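Local atomic coordinates of cofilin (Streptomyces griseoflavus, PDB entry 5IVU), a protein that probably binds actin, as other members of the ADF/cofilin family do, through a single compact actin-depolymerising-factor homology domain. Residues 7-17 with 105-116. Sequence-based numbering, arbitrary orientation.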
# COMPACT_ATOMS: atom_id res chain seq x y z
N VAL A 7 1.11 -17.41 8.56
CA VAL A 7 1.72 -16.29 7.82
C VAL A 7 2.54 -15.36 8.72
O VAL A 7 2.02 -14.84 9.71
CB VAL A 7 0.65 -15.48 7.06
CG1 VAL A 7 1.30 -14.45 6.14
CG2 VAL A 7 -0.27 -16.41 6.27
N THR A 8 3.80 -15.15 8.34
CA THR A 8 4.76 -14.41 9.16
C THR A 8 5.15 -13.08 8.48
O THR A 8 5.23 -12.99 7.25
CB THR A 8 6.00 -15.31 9.47
OG1 THR A 8 6.66 -14.84 10.65
CG2 THR A 8 6.99 -15.38 8.31
N LEU A 9 5.38 -12.05 9.28
CA LEU A 9 5.76 -10.73 8.77
C LEU A 9 7.29 -10.60 8.69
O LEU A 9 7.98 -10.80 9.69
CB LEU A 9 5.20 -9.65 9.68
CG LEU A 9 5.43 -8.18 9.32
CD1 LEU A 9 4.81 -7.85 7.98
CD2 LEU A 9 4.84 -7.31 10.42
N ASN A 10 7.79 -10.26 7.51
CA ASN A 10 9.22 -10.01 7.32
C ASN A 10 9.66 -8.71 8.03
O ASN A 10 8.94 -7.71 8.03
CB ASN A 10 9.53 -9.99 5.82
CG ASN A 10 11.01 -10.09 5.50
OD1 ASN A 10 11.85 -10.32 6.37
ND2 ASN A 10 11.34 -9.93 4.23
N ASP A 11 10.83 -8.75 8.68
CA ASP A 11 11.39 -7.59 9.40
C ASP A 11 11.58 -6.38 8.49
O ASP A 11 11.41 -5.23 8.93
CB ASP A 11 12.75 -7.93 10.05
CG ASP A 11 12.64 -8.92 11.20
OD1 ASP A 11 11.60 -8.94 11.91
OD2 ASP A 11 13.61 -9.67 11.41
N ALA A 12 11.92 -6.64 7.23
CA ALA A 12 12.09 -5.60 6.20
C ALA A 12 10.84 -4.74 5.92
O ALA A 12 10.97 -3.62 5.43
CB ALA A 12 12.57 -6.23 4.91
N CYS A 13 9.65 -5.26 6.22
CA CYS A 13 8.41 -4.50 6.05
C CYS A 13 8.38 -3.25 6.93
O CYS A 13 8.24 -2.13 6.41
CB CYS A 13 7.17 -5.37 6.33
SG CYS A 13 6.90 -6.66 5.10
N VAL A 14 8.51 -3.43 8.25
CA VAL A 14 8.50 -2.30 9.19
C VAL A 14 9.73 -1.40 8.97
O VAL A 14 9.60 -0.18 9.04
CB VAL A 14 8.38 -2.75 10.67
CG1 VAL A 14 8.67 -1.60 11.64
CG2 VAL A 14 7.00 -3.30 10.96
N GLU A 15 10.89 -2.00 8.70
CA GLU A 15 12.13 -1.25 8.47
C GLU A 15 12.00 -0.28 7.32
O GLU A 15 12.34 0.90 7.46
CB GLU A 15 13.31 -2.18 8.21
CG GLU A 15 13.85 -2.90 9.44
CD GLU A 15 14.93 -3.93 9.12
OE1 GLU A 15 15.48 -3.93 7.99
OE2 GLU A 15 15.22 -4.76 10.00
N THR A 16 11.53 -0.77 6.17
CA THR A 16 11.37 0.06 4.97
C THR A 16 10.30 1.13 5.17
O THR A 16 10.42 2.24 4.65
CB THR A 16 11.01 -0.79 3.73
OG1 THR A 16 11.87 -1.93 3.66
CG2 THR A 16 11.19 0.02 2.45
N TYR A 17 9.24 0.77 5.89
CA TYR A 17 8.18 1.71 6.25
C TYR A 17 8.72 2.81 7.15
O TYR A 17 8.39 3.99 6.94
CB TYR A 17 7.03 0.98 6.93
CG TYR A 17 5.96 1.92 7.46
CD1 TYR A 17 5.19 2.70 6.60
CD2 TYR A 17 5.72 2.03 8.84
CE1 TYR A 17 4.21 3.56 7.09
CE2 TYR A 17 4.74 2.88 9.33
CZ TYR A 17 3.99 3.64 8.44
OH TYR A 17 3.03 4.48 8.91
N SER A 105 -4.57 -12.09 5.82
CA SER A 105 -3.26 -11.62 6.29
C SER A 105 -3.15 -10.10 6.47
O SER A 105 -2.22 -9.64 7.11
CB SER A 105 -2.17 -12.12 5.34
OG SER A 105 -2.02 -13.52 5.47
N LYS A 106 -4.08 -9.32 5.90
CA LYS A 106 -4.00 -7.85 5.91
C LYS A 106 -3.62 -7.26 7.27
O LYS A 106 -2.63 -6.56 7.39
CB LYS A 106 -5.33 -7.22 5.47
CG LYS A 106 -5.25 -5.72 5.19
CD LYS A 106 -6.59 -5.03 5.36
CE LYS A 106 -6.85 -4.61 6.80
NZ LYS A 106 -7.79 -3.45 6.87
N ASP A 107 -4.42 -7.59 8.29
CA ASP A 107 -4.30 -6.99 9.63
C ASP A 107 -2.95 -7.24 10.29
O ASP A 107 -2.53 -6.44 11.12
CB ASP A 107 -5.41 -7.48 10.55
CG ASP A 107 -6.77 -6.94 10.16
OD1 ASP A 107 -6.97 -5.71 10.25
OD2 ASP A 107 -7.64 -7.74 9.74
N ILE A 108 -2.29 -8.34 9.94
CA ILE A 108 -0.93 -8.62 10.42
C ILE A 108 -0.01 -7.47 10.01
O ILE A 108 0.61 -6.84 10.86
CB ILE A 108 -0.37 -9.94 9.85
CG1 ILE A 108 -1.18 -11.15 10.35
CG2 ILE A 108 1.10 -10.11 10.25
CD1 ILE A 108 -0.88 -12.45 9.62
N LEU A 109 0.03 -7.18 8.71
CA LEU A 109 0.80 -6.07 8.16
C LEU A 109 0.30 -4.71 8.66
O LEU A 109 1.10 -3.88 9.07
CB LEU A 109 0.80 -6.10 6.62
CG LEU A 109 1.38 -4.91 5.82
CD1 LEU A 109 2.81 -4.56 6.23
CD2 LEU A 109 1.31 -5.20 4.33
N ARG A 110 -1.01 -4.50 8.63
CA ARG A 110 -1.60 -3.20 8.98
C ARG A 110 -1.33 -2.79 10.43
O ARG A 110 -1.02 -1.63 10.70
CB ARG A 110 -3.11 -3.21 8.70
CG ARG A 110 -3.89 -1.96 9.10
CD ARG A 110 -3.46 -0.70 8.36
NE ARG A 110 -4.01 0.48 9.01
CZ ARG A 110 -3.49 1.10 10.08
NH1 ARG A 110 -2.34 0.70 10.63
NH2 ARG A 110 -4.12 2.15 10.60
N ARG A 111 -1.42 -3.76 11.35
CA ARG A 111 -1.14 -3.53 12.78
C ARG A 111 0.33 -3.14 13.04
O ARG A 111 0.61 -2.35 13.94
CB ARG A 111 -1.52 -4.78 13.60
CG ARG A 111 -1.80 -4.50 15.07
CD ARG A 111 -2.08 -5.80 15.83
NE ARG A 111 -0.85 -6.57 16.04
CZ ARG A 111 -0.12 -6.61 17.16
NH1 ARG A 111 -0.46 -5.93 18.26
NH2 ARG A 111 0.98 -7.35 17.18
N ALA A 112 1.25 -3.70 12.25
CA ALA A 112 2.68 -3.43 12.39
C ALA A 112 3.12 -2.04 11.92
O ALA A 112 4.17 -1.57 12.35
CB ALA A 112 3.47 -4.49 11.65
N LEU A 113 2.33 -1.39 11.07
CA LEU A 113 2.66 -0.05 10.57
C LEU A 113 2.04 1.05 11.45
O LEU A 113 0.82 1.24 11.46
CB LEU A 113 2.21 0.10 9.11
CG LEU A 113 2.65 -1.00 8.13
CD1 LEU A 113 1.85 -0.90 6.84
CD2 LEU A 113 4.14 -0.97 7.83
N THR A 114 2.88 1.78 12.17
CA THR A 114 2.43 2.79 13.12
C THR A 114 2.25 4.13 12.42
O THR A 114 3.07 4.51 11.58
CB THR A 114 3.46 2.97 14.27
OG1 THR A 114 4.76 3.23 13.74
CG2 THR A 114 3.53 1.71 15.15
N GLY A 115 1.18 4.83 12.76
CA GLY A 115 0.95 6.20 12.27
C GLY A 115 0.33 6.33 10.90
O GLY A 115 0.47 7.38 10.26
N ILE A 116 -0.35 5.29 10.43
CA ILE A 116 -1.13 5.37 9.19
C ILE A 116 -2.30 6.32 9.43
O ILE A 116 -3.03 6.17 10.41
CB ILE A 116 -1.66 3.99 8.75
CG1 ILE A 116 -0.51 3.04 8.35
CG2 ILE A 116 -2.67 4.13 7.61
CD1 ILE A 116 0.29 3.44 7.13
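Tyr-17 reaches from helix 11-21 to the chain that leaves helix 96-112 and is held there by residues 113-116. Methyl CD2 of Leu-113 sits over one ring face, 3.9 Å from the centroid and 30° off the ring normal, a CH-pi contact that bears on the CG side of the ring. At the far rim the phenol donates a hydrogen bond, Tyr-17 OH to Thr-114 O, of 2.7 Å. The carbonyl oxygen lies at the ring edge, in its plane, whereas the hydroxyl stands 47° out of the carbonyl plane and so misses the lone-pair direction. CD1 of Ile-116 comes in obliquely, 3.4 Å from Tyr-17 OH. With CG anti to the backbone N (chi1 174°), the ring extends from its own helix to reach this site.

Beside Leu-113 in sequence, CB of Ala-112 packs into the notch between two branched side chains: CD2 of Leu-9 at 3.4 Å and CG2 of Val-14 at 3.8 Å. Leu-9 also sets CD1 against Leu-109 CD1, which Cys-13 CB approaches from the helix. The partly exposed Val-7 and Leu-9 meet Ile-108 more loosely: Leu-9 CB is 4.2 Å from Ile-108 CG2, and Val-7 CB 4.3 Å from Ile-108 CD1. The Val-7 methyls rest against the hydroxyl of Ser-105, whose OG makes a weak hydrogen bond to Ala-101 O. At the other margin, exposed Thr-114 directs OG1 to Lys-21.

The contact joins strand 8-9 and helix 11-21 to the end of helix 96-112 and the chain after it, the two helices lying on one side of the mixed sheet of the ADF-homology fold. Tyr-17 and Leu-113 both rest on Val-67 of strand 64-72, Cys-13 and Leu-109 on Phe-31 of strand 28-33, while strand 8-9 pairs with strand 39-46 at the sheet margin.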